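Local coordinates for protein putative O-GlcNAcase nagJ (Clostridium perfringens, PDB 6PV5) that probably acts as a family 84 hexosaminidase, hydrolysing N-acetylhexosamine residues from glycans, at residues M415-I420 against K484-H489; S448-A453 against D469-I474. All blocks are in the same frame, centred on the assembly; numbering follows the deposited sequence. Where two conformers were deposited one is given.

Interaction 1: residues M415-I420 against K484-H489; sequences MALGPI and KIFANH
The flat group in this contact is the ring of F486, and L417 meets it. The methyl CD1 of L417 lies 3.6 Å from CE2 of F486, the nearer ring carbon. The next is CD2 of F486, 4.1 Å from the same CD1 of L417. The approach is oblique, and the two side chains are set at a slant to each other. F561 packs edge-to-face with both F486 and H489. The H489 ring has the carbonyl O of I485 at its edge, in the plane of the ring, and its NE2 is hydrogen-bonded to E530.

A487 makes the second apolar touch. Its CB points at the other segment and lies 4.0 Å from CB of L417. The two backbones come closest here, with 5.6 Å between CA of L417 and CA of A487. This near approach is consistent with the small side chain of A487. CB of F486 does not point at the loop, but CG anti to the backbone N (chi1 171°) brings the ring nearer to L417. One leucine therefore bridges two residues of the helix, with CB on the alanine and CD1 on the phenylalanine. No hydrogen bond joins the two segments. The L417 carbonyl is instead bonded to NE1 of W468 on helix 464-476, whose side chain also touches A487.

All three touching residues are buried. The 415-420 loop follows barrel strand 399-403 and precedes strand 431-436, the last of the eight. Residues 484-487 lie on helix 480-487, which comes after the barrel strands. Helix 548-579 brings H557 and L558 against F486.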
ATOM      1  N   MET A 415      12.923  -7.660  -5.113  1.00 26.33           N
ATOM      2  CA  MET A 415      11.850  -7.253  -4.219  1.00 28.82           C
ATOM      3  C   MET A 415      11.796  -5.723  -4.137  1.00 31.31           C
ATOM      4  O   MET A 415      12.823  -5.073  -3.979  1.00 27.46           O
ATOM      5  CB  MET A 415      12.037  -7.788  -2.793  1.00 27.96           C
ATOM      6  CG  MET A 415      12.126  -9.306  -2.669  1.00 31.59           C
ATOM      7  SD  MET A 415      10.613 -10.118  -3.261  1.00 35.28           S
ATOM      8  CE  MET A 415      10.604 -11.645  -2.322  1.00 35.90           C
ATOM      9  N   ALA A 416      10.578  -5.158  -4.188  1.00 27.85           N
ATOM     10  CA  ALA A 416      10.387  -3.733  -3.948  1.00 25.28           C
ATOM     11  C   ALA A 416      10.037  -3.561  -2.478  1.00 25.19           C
ATOM     12  O   ALA A 416       8.980  -4.014  -2.039  1.00 25.86           O
ATOM     13  CB  ALA A 416       9.296  -3.200  -4.851  1.00 23.84           C
ATOM     14  N   LEU A 417      10.947  -2.935  -1.725  1.00 22.82           N
ATOM     15  CA  LEU A 417      10.796  -2.807  -0.285  1.00 23.29           C
ATOM     16  C   LEU A 417      10.830  -1.333   0.110  1.00 23.71           C
ATOM     17  O   LEU A 417      11.053  -1.027   1.278  1.00 25.44           O
ATOM     18  CB  LEU A 417      11.931  -3.578   0.419  1.00 23.08           C
ATOM     19  CG  LEU A 417      11.971  -5.093   0.157  1.00 24.41           C
ATOM     20  CD1 LEU A 417      13.220  -5.713   0.799  1.00 21.83           C
ATOM     21  CD2 LEU A 417      10.712  -5.753   0.721  1.00 22.09           C
ATOM     22  N   GLY A 418      10.599  -0.427  -0.848  1.00 24.92           N
ATOM     23  CA  GLY A 418      10.663   0.997  -0.543  1.00 26.26           C
ATOM     24  C   GLY A 418       9.312   1.676  -0.290  1.00 27.99           C
ATOM     25  O   GLY A 418       8.243   1.080  -0.454  1.00 25.16           O
ATOM     26  N   PRO A 419       9.316   2.982   0.077  1.00 27.92           N
ATOM     27  CA  PRO A 419       8.074   3.733   0.259  1.00 26.26           C
ATOM     28  C   PRO A 419       7.477   4.136  -1.086  1.00 25.77           C
ATOM     29  O   PRO A 419       8.189   4.269  -2.089  1.00 24.75           O
ATOM     30  CB  PRO A 419       8.538   4.978   1.035  1.00 25.93           C
ATOM     31  CG  PRO A 419       9.943   5.205   0.508  1.00 27.78           C
ATOM     32  CD  PRO A 419      10.515   3.803   0.337  1.00 26.90           C
ATOM     33  N   ILE A 420       6.149   4.300  -1.098  1.00 25.39           N
ATOM     34  CA  ILE A 420       5.463   5.022  -2.168  1.00 24.11           C
ATOM     35  C   ILE A 420       6.206   6.338  -2.394  1.00 23.89           C
ATOM     36  O   ILE A 420       6.452   7.088  -1.468  1.00 21.67           O
ATOM     37  CB  ILE A 420       4.001   5.276  -1.751  1.00 26.77           C
ATOM     38  CG1 ILE A 420       3.254   3.972  -1.433  1.00 26.52           C
ATOM     39  CG2 ILE A 420       3.280   6.125  -2.792  1.00 28.15           C
ATOM     40  CD1 ILE A 420       3.343   2.884  -2.491  1.00 25.13           C
ATOM     41  N   LYS A 484      16.317  -2.008   7.468  1.00 25.27           N
ATOM     42  CA  LYS A 484      16.440  -0.830   6.623  1.00 25.08           C
ATOM     43  C   LYS A 484      17.759  -0.865   5.849  1.00 24.66           C
ATOM     44  O   LYS A 484      17.773  -0.542   4.664  1.00 25.81           O
ATOM     45  CB  LYS A 484      16.307   0.461   7.439  1.00 27.62           C
ATOM     46  CG  LYS A 484      16.343   1.723   6.575  1.00 30.13           C
ATOM     47  CD  LYS A 484      16.214   3.000   7.354  1.00 32.22           C
ATOM     48  CE  LYS A 484      16.276   4.235   6.469  1.00 35.57           C
ATOM     49  NZ  LYS A 484      15.983   5.448   7.269  1.00 34.04           N
ATOM     50  N   ILE A 485      18.850  -1.274   6.519  0.64 24.66           N
ATOM     51  CA  ILE A 485      20.139  -1.448   5.860  0.64 23.14           C
ATOM     52  C   ILE A 485      19.986  -2.345   4.630  0.64 22.48           C
ATOM     53  O   ILE A 485      20.558  -2.054   3.579  0.64 23.20           O
ATOM     54  CB  ILE A 485      21.224  -1.951   6.840  0.64 22.89           C
ATOM     55  CG1 ILE A 485      21.570  -0.888   7.896  0.64 22.91           C
ATOM     56  CG2 ILE A 485      22.455  -2.402   6.066  0.64 22.25           C
ATOM     57  CD1 ILE A 485      22.327  -1.418   9.117  0.64 20.43           C
ATOM     58  N   PHE A 486      19.190  -3.416   4.748  1.00 23.46           N
ATOM     59  CA  PHE A 486      18.931  -4.318   3.629  1.00 24.17           C
ATOM     60  C   PHE A 486      17.997  -3.656   2.610  1.00 22.80           C
ATOM     61  O   PHE A 486      18.276  -3.628   1.405  1.00 22.28           O
ATOM     62  CB  PHE A 486      18.333  -5.615   4.201  1.00 26.10           C
ATOM     63  CG  PHE A 486      17.807  -6.603   3.192  1.00 26.36           C
ATOM     64  CD1 PHE A 486      18.679  -7.375   2.436  1.00 27.34           C
ATOM     65  CD2 PHE A 486      16.439  -6.786   3.024  1.00 26.33           C
ATOM     66  CE1 PHE A 486      18.194  -8.305   1.519  1.00 28.54           C
ATOM     67  CE2 PHE A 486      15.951  -7.703   2.103  1.00 27.45           C
ATOM     68  CZ  PHE A 486      16.830  -8.470   1.355  1.00 29.53           C
ATOM     69  N   ALA A 487      16.866  -3.130   3.103  1.00 22.02           N
ATOM     70  CA  ALA A 487      15.830  -2.583   2.229  1.00 23.82           C
ATOM     71  C   ALA A 487      16.350  -1.382   1.430  1.00 24.31           C
ATOM     72  O   ALA A 487      15.912  -1.144   0.307  1.00 23.69           O
ATOM     73  CB  ALA A 487      14.618  -2.209   3.050  1.00 21.52           C
ATOM     74  N   ASN A 488      17.310  -0.650   1.997  1.00 24.03           N
ATOM     75  CA  ASN A 488      17.938   0.481   1.320  1.00 25.79           C
ATOM     76  C   ASN A 488      18.468   0.101  -0.060  1.00 25.99           C
ATOM     77  O   ASN A 488      18.497   0.943  -0.968  1.00 26.29           O
ATOM     78  CB  ASN A 488      18.982   1.146   2.228  1.00 26.08           C
ATOM     79  CG  ASN A 488      19.733   2.316   1.622  1.00 27.43           C
ATOM     80  OD1 ASN A 488      19.152   3.209   1.008  1.00 24.62           O
ATOM     81  ND2 ASN A 488      21.043   2.325   1.806  1.00 26.55           N
ATOM     82  N   HIS A 489      18.851  -1.171  -0.245  1.00 25.75           N
ATOM     83  CA  HIS A 489      19.443  -1.570  -1.515  1.00 23.65           C
ATOM     84  C   HIS A 489      18.412  -2.223  -2.430  1.00 25.44           C
ATOM     85  O   HIS A 489      18.778  -2.845  -3.417  1.00 23.23           O
ATOM     86  CB  HIS A 489      20.622  -2.524  -1.285  1.00 25.29           C
ATOM     87  CG  HIS A 489      21.791  -1.895  -0.609  1.00 24.18           C
ATOM     88  ND1 HIS A 489      22.870  -1.435  -1.313  1.00 24.30           N
ATOM     89  CD2 HIS A 489      22.038  -1.627   0.694  1.00 23.87           C
ATOM     90  CE1 HIS A 489      23.761  -0.927  -0.476  1.00 23.15           C
ATOM     91  NE2 HIS A 489      23.269  -1.024   0.758  1.00 24.49           N
TER

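Interaction 2: residues S448-A453 against D469-I474. With EDO (1,2-ethanediol), chain C.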
ATOM      1  N   SER A 448       5.921  -1.500   1.677  1.00 22.64           N
ATOM      2  CA  SER A 448       5.510  -0.518   0.691  1.00 22.48           C
ATOM      3  C   SER A 448       4.025  -0.202   0.850  1.00 25.64           C
ATOM      4  O   SER A 448       3.650   0.963   0.868  1.00 26.66           O
ATOM      5  CB  SER A 448       5.851  -0.965  -0.713  1.00 22.59           C
ATOM      6  OG  SER A 448       7.233  -1.305  -0.797  1.00 24.50           O
ATOM      7  N   THR A 449       3.191  -1.250   0.973  1.00 25.96           N
ATOM      8  CA  THR A 449       1.752  -1.107   1.124  1.00 26.66           C
ATOM      9  C   THR A 449       1.389  -0.189   2.300  1.00 30.25           C
ATOM     10  O   THR A 449       0.451   0.604   2.196  1.00 33.50           O
ATOM     11  CB  THR A 449       1.042  -2.460   1.209  1.00 24.41           C
ATOM     12  OG1 THR A 449       1.435  -3.226   0.074  1.00 25.89           O
ATOM     13  CG2 THR A 449      -0.461  -2.315   1.144  1.00 26.60           C
ATOM     14  N   LEU A 450       2.112  -0.300   3.415  1.00 27.39           N
ATOM     15  CA  LEU A 450       1.800   0.516   4.575  1.00 29.30           C
ATOM     16  C   LEU A 450       2.148   1.981   4.310  1.00 29.70           C
ATOM     17  O   LEU A 450       1.461   2.864   4.823  1.00 30.64           O
ATOM     18  CB  LEU A 450       2.563   0.013   5.803  1.00 27.09           C
ATOM     19  CG  LEU A 450       2.047  -1.286   6.417  1.00 33.11           C
ATOM     20  CD1 LEU A 450       3.050  -1.810   7.431  1.00 26.73           C
ATOM     21  CD2 LEU A 450       0.688  -1.064   7.077  1.00 29.80           C
ATOM     22  N   THR A 451       3.233   2.242   3.560  1.00 29.35           N
ATOM     23  CA  THR A 451       3.551   3.625   3.225  1.00 26.75           C
ATOM     24  C   THR A 451       2.430   4.151   2.331  1.00 26.26           C
ATOM     25  O   THR A 451       2.088   5.330   2.407  1.00 26.01           O
ATOM     26  CB  THR A 451       4.964   3.828   2.645  1.00 24.14           C
ATOM     27  OG1 THR A 451       5.054   3.175   1.377  1.00 23.76           O
ATOM     28  CG2 THR A 451       6.080   3.334   3.544  1.00 23.17           C
ATOM     29  N   GLY A 452       1.872   3.251   1.512  1.00 25.23           N
ATOM     30  CA  GLY A 452       0.714   3.547   0.685  1.00 29.57           C
ATOM     31  C   GLY A 452      -0.521   3.908   1.523  1.00 32.06           C
ATOM     32  O   GLY A 452      -1.297   4.783   1.138  1.00 29.33           O
ATOM     33  N   ALA A 453      -0.701   3.219   2.661  1.00 32.83           N
ATOM     34  CA  ALA A 453      -1.789   3.513   3.593  1.00 32.88           C
ATOM     35  C   ALA A 453      -1.628   4.923   4.158  1.00 32.02           C
ATOM     36  O   ALA A 453      -2.613   5.629   4.355  1.00 31.87           O
ATOM     37  CB  ALA A 453      -1.828   2.503   4.716  1.00 31.98           C
ATOM     38  N   ASP A 469      10.422   4.568   7.467  1.00 30.19           N
ATOM     39  CA  ASP A 469      10.932   4.195   8.780  1.00 34.43           C
ATOM     40  C   ASP A 469       9.845   3.560   9.645  1.00 32.78           C
ATOM     41  O   ASP A 469      10.114   2.550  10.301  1.00 31.48           O
ATOM     42  CB  ASP A 469      11.653   5.340   9.502  1.00 35.97           C
ATOM     43  CG  ASP A 469      12.937   5.781   8.821  1.00 40.72           C
ATOM     44  OD1 ASP A 469      13.524   4.966   8.072  1.00 40.70           O
ATOM     45  OD2 ASP A 469      13.343   6.944   9.043  1.00 50.10           O
ATOM     46  N   LYS A 470       8.643   4.158   9.668  1.00 31.55           N
ATOM     47  CA  LYS A 470       7.577   3.661  10.529  1.00 31.76           C
ATOM     48  C   LYS A 470       7.061   2.323  10.019  1.00 28.38           C
ATOM     49  O   LYS A 470       6.716   1.457  10.816  1.00 32.09           O
ATOM     50  CB  LYS A 470       6.363   4.597  10.589  1.00 36.32           C
ATOM     51  CG  LYS A 470       6.604   5.920  11.307  1.00 49.51           C
ATOM     52  CD  LYS A 470       6.639   5.797  12.822  1.00 58.97           C
ATOM     53  CE  LYS A 470       6.924   7.117  13.509  1.00 63.11           C
ATOM     54  NZ  LYS A 470       6.311   8.248  12.770  1.00 66.75           N
ATOM     55  N   ALA A 471       6.951   2.176   8.700  1.00 25.46           N
ATOM     56  CA  ALA A 471       6.448   0.917   8.166  1.00 28.42           C
ATOM     57  C   ALA A 471       7.428  -0.224   8.458  1.00 26.42           C
ATOM     58  O   ALA A 471       7.013  -1.344   8.749  1.00 28.16           O
ATOM     59  CB  ALA A 471       6.176   1.039   6.685  1.00 24.78           C
ATOM     60  N   ILE A 472       8.728   0.051   8.327  1.00 27.51           N
ATOM     61  CA  ILE A 472       9.754  -0.948   8.619  1.00 28.73           C
ATOM     62  C   ILE A 472       9.677  -1.335  10.092  1.00 29.89           C
ATOM     63  O   ILE A 472       9.778  -2.508  10.428  1.00 31.52           O
ATOM     64  CB  ILE A 472      11.152  -0.427   8.239  1.00 26.16           C
ATOM     65  CG1 ILE A 472      11.324  -0.402   6.721  1.00 27.74           C
ATOM     66  CG2 ILE A 472      12.238  -1.259   8.920  1.00 26.97           C
ATOM     67  CD1 ILE A 472      12.566   0.329   6.254  1.00 31.36           C
ATOM     68  N   GLU A 473       9.450  -0.353  10.969  1.00 32.77           N
ATOM     69  CA  GLU A 473       9.335  -0.646  12.394  1.00 33.06           C
ATOM     70  C   GLU A 473       8.133  -1.552  12.645  1.00 33.71           C
ATOM     71  O   GLU A 473       8.206  -2.484  13.446  1.00 33.16           O
ATOM     72  CB  GLU A 473       9.187   0.650  13.187  1.00 34.86           C
ATOM     73  CG  GLU A 473       9.032   0.439  14.679  1.00 42.06           C
ATOM     74  CD  GLU A 473       9.164   1.714  15.505  1.00 53.88           C
ATOM     75  OE1 GLU A 473       8.414   2.696  15.244  1.00 54.51           O
ATOM     76  OE2 GLU A 473      10.025   1.734  16.410  1.00 61.68           O
ATOM     77  N   ILE A 474       7.016  -1.268  11.963  1.00 33.11           N
ATOM     78  CA  ILE A 474       5.810  -2.061  12.141  1.00 31.79           C
ATOM     79  C   ILE A 474       6.092  -3.505  11.714  1.00 31.53           C
ATOM     80  O   ILE A 474       5.605  -4.431  12.333  1.00 32.56           O
ATOM     81  CB  ILE A 474       4.643  -1.441  11.342  1.00 32.69           C
ATOM     82  CG1 ILE A 474       4.131  -0.159  12.013  1.00 33.93           C
ATOM     83  CG2 ILE A 474       3.521  -2.459  11.080  1.00 28.19           C
ATOM     84  CD1 ILE A 474       3.260   0.707  11.114  1.00 34.99           C
TER
HETATM   85  C1  EDO C 602      13.540   1.914  10.409  1.00 48.89           C
HETATM   86  O1  EDO C 602      12.537   1.996  11.414  1.00 45.07           O
HETATM   87  C2  EDO C 602      14.769   2.708  10.681  1.00 50.68           C
HETATM   88  O2  EDO C 602      15.090   2.829  12.061  1.00 50.17           O
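L450 and A471 face each other where the two helices come nearest, with CA atoms 5.9 Å apart. Both CB atoms point across the gap, and CB of L450 lies 3.9 Å from CB of A471. The leucine CG is anti to the carbonyl carbon, beside the backbone N (chi1 -74°). This brings CD1 of L450 to CG2 of I474, at 3.7 Å. The L450 and I474 chains cross at a slant. The isoleucine uses its short branch for this touch. Y215 also packs on both L450 and I474.

T451 also reaches A471, about a right angle round its CB from L450. Its methyl CG2 is 3.9 Å from CB of A471, so the alanine CB meets L450 and T451 together. The hydroxyl of T451 is turned back onto its own helix. OG1 sits between the backbone N and the carbonyl carbon (chi1 66°) and donates to O of S448 at 2.7 Å. The donor is slightly tilted from the carbonyl plane. That carbonyl also accepts the helical bond from N of G452, so it has two donors. OG1 of T451 further bonds to N of I420. The buried hydroxyl is thus satisfied, and its methyl is left for the helix interface.

Away from the helix 446-457 side, beside D469 and I472, lies an ethanediol molecule, probably from the crystallisation liquor. Its O1 donates to O of D469 at 2.7 Å. It is also bonded to E481.

The two short axes approach to 8.7 Å and run at 127°, nearer antiparallel than parallel. This is close apolar packing of consecutive helices 446-457 and 464-476 with an alanine at the closest point. Both helices follow the eighth strand of the (beta/alpha)8 barrel, the catalytic fold of family 84.

Both interactions are buried and apolar, and no hydrogen bond crosses either pair of segments. Interaction 1 sets a barrel loop on helix 480-487 and relies on an aromatic ring. Interaction 2 joins two helices through aliphatic groups. It lies nearer the centre of the chain, though its I474 is partly exposed. The centres of the two contacts are about 11 Å apart. Polar bonds tie the contacts together: O of G418 lies 2.6 Å from OG of S448, a probable hydrogen bond. NZ of K484 forms a salt bridge with OD1 of D469 between consecutive helices 464-476 and 480-487. Neither interaction lies at the predicted proton donor, D305.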